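PDB 1IXL: thioesterase domain-containing protein, which is of unknown function but adopts the hot-dog fold and, judging by its family, may hydrolyse acyl-CoA thioesters. Local coordinates for residues V4-H9 against A62-T67. Residues are numbered along the deposited sequence; the frame is centred on the assembly and turned at random.
Sequences VEQRTH and AVNEPT
N64 turns the two polar atoms of its side-chain amide onto the backbone of 4-9: ND2 donates to E5 O at 3.1 Å, nearly straight at 166°, while OD1 takes the amide hydrogen of R7 N at 2.8 Å on a lone pair in the carbonyl plane. With CG anti to the backbone N (chi1 -166°), the amide reaches out from the first residue past helix 48-63, the central helix of the hot-dog fold, where phi turns positive; the two bonds join the loop before strand 19-24 to the helix exit. Were N64 cut back to an alanine, E5 O and R7 N would probably both lose these partners and the segment be held less firmly there. R7 runs across the asparagine at about a right angle: CB lies 3.6 Å from N64 OD1, CG passes ND2, CD lies 3.9 Å from N64 O, and the bend at chi3 (64°) carries the guanidinium over P66, whose CD sits against one face near the rim. At the tip, R7 NH1 meets E65 OE2 at 3.3 Å in a salt bridge whose hydrogen bond is weak. Buried T8 sends OG1 to P66 O, 2.9 Å away and above that carbonyl's plane, while H9 ND1 donates to the same hydroxyl, which lies in the imidazole plane.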
# COMPACT_ATOMS: atom_id res chain seq x y z
N VAL A 4 0.37 -1.46 16.80
CA VAL A 4 -0.77 -0.58 16.96
C VAL A 4 -1.88 -1.28 16.20
O VAL A 4 -1.61 -1.93 15.19
CB VAL A 4 -0.49 0.80 16.34
CG1 VAL A 4 -1.62 1.76 16.66
CG2 VAL A 4 0.82 1.33 16.87
N GLU A 5 -3.11 -1.18 16.69
CA GLU A 5 -4.22 -1.81 15.99
C GLU A 5 -4.54 -0.98 14.74
O GLU A 5 -4.22 0.22 14.67
CB GLU A 5 -5.45 -1.90 16.91
CG GLU A 5 -5.71 -0.66 17.73
CD GLU A 5 -6.79 -0.87 18.79
OE1 GLU A 5 -6.76 -1.92 19.49
OE2 GLU A 5 -7.66 0.01 18.94
N GLN A 6 -5.16 -1.62 13.76
CA GLN A 6 -5.52 -0.93 12.54
C GLN A 6 -6.69 0.01 12.82
O GLN A 6 -7.77 -0.43 13.24
CB GLN A 6 -5.93 -1.94 11.47
CG GLN A 6 -6.05 -1.30 10.12
CD GLN A 6 -6.18 -2.30 9.02
OE1 GLN A 6 -5.73 -3.44 9.14
NE2 GLN A 6 -6.76 -1.88 7.90
N ARG A 7 -6.50 1.30 12.55
CA ARG A 7 -7.56 2.26 12.83
C ARG A 7 -8.29 2.83 11.61
O ARG A 7 -9.16 3.69 11.74
CB ARG A 7 -6.99 3.42 13.64
CG ARG A 7 -6.38 3.02 14.98
CD ARG A 7 -5.75 4.24 15.61
NE ARG A 7 -6.74 5.27 15.92
CZ ARG A 7 -6.47 6.57 15.98
NH1 ARG A 7 -5.24 7.01 15.73
NH2 ARG A 7 -7.44 7.44 16.27
N THR A 8 -7.95 2.35 10.42
CA THR A 8 -8.57 2.84 9.19
C THR A 8 -8.52 1.78 8.11
O THR A 8 -7.73 0.84 8.20
CB THR A 8 -7.83 4.10 8.66
OG1 THR A 8 -8.54 4.63 7.52
CG2 THR A 8 -6.39 3.73 8.21
N HIS A 9 -9.37 1.94 7.09
CA HIS A 9 -9.40 1.02 5.96
C HIS A 9 -9.55 -0.42 6.43
O HIS A 9 -8.96 -1.33 5.84
CB HIS A 9 -8.09 1.16 5.15
CG HIS A 9 -8.03 2.38 4.28
ND1 HIS A 9 -8.15 3.66 4.79
CD2 HIS A 9 -7.90 2.52 2.94
CE1 HIS A 9 -8.11 4.53 3.79
NE2 HIS A 9 -7.96 3.86 2.66
N ALA A 62 0.54 3.32 7.11
CA ALA A 62 1.71 3.96 7.69
C ALA A 62 1.22 5.22 8.43
O ALA A 62 1.84 5.66 9.39
CB ALA A 62 2.72 4.31 6.61
N VAL A 63 0.10 5.79 7.98
CA VAL A 63 -0.44 6.98 8.67
C VAL A 63 -1.40 6.47 9.74
O VAL A 63 -1.39 6.95 10.87
CB VAL A 63 -1.18 7.91 7.69
CG1 VAL A 63 -1.80 9.10 8.46
CG2 VAL A 63 -0.19 8.40 6.62
N ASN A 64 -2.24 5.52 9.36
CA ASN A 64 -3.16 4.86 10.28
C ASN A 64 -4.02 5.78 11.12
O ASN A 64 -4.11 5.64 12.34
CB ASN A 64 -2.37 3.91 11.19
CG ASN A 64 -3.26 2.93 11.93
OD1 ASN A 64 -4.28 2.48 11.41
ND2 ASN A 64 -2.87 2.58 13.16
N GLU A 65 -4.68 6.72 10.45
CA GLU A 65 -5.57 7.67 11.09
C GLU A 65 -6.91 7.35 10.43
O GLU A 65 -6.96 7.17 9.22
CB GLU A 65 -5.11 9.08 10.75
CG GLU A 65 -5.34 10.06 11.84
CD GLU A 65 -4.17 10.17 12.78
OE1 GLU A 65 -3.21 10.90 12.43
OE2 GLU A 65 -4.20 9.52 13.85
N PRO A 66 -8.00 7.26 11.20
CA PRO A 66 -9.32 6.94 10.64
C PRO A 66 -9.72 7.60 9.31
O PRO A 66 -10.14 6.91 8.36
CB PRO A 66 -10.28 7.33 11.77
CG PRO A 66 -9.46 7.00 13.01
CD PRO A 66 -8.09 7.52 12.66
N THR A 67 -9.60 8.92 9.26
CA THR A 67 -9.96 9.69 8.08
C THR A 67 -8.88 9.84 6.99
O THR A 67 -9.06 10.65 6.07
CB THR A 67 -10.38 11.11 8.50
OG1 THR A 67 -9.27 11.76 9.15
CG2 THR A 67 -11.56 11.06 9.46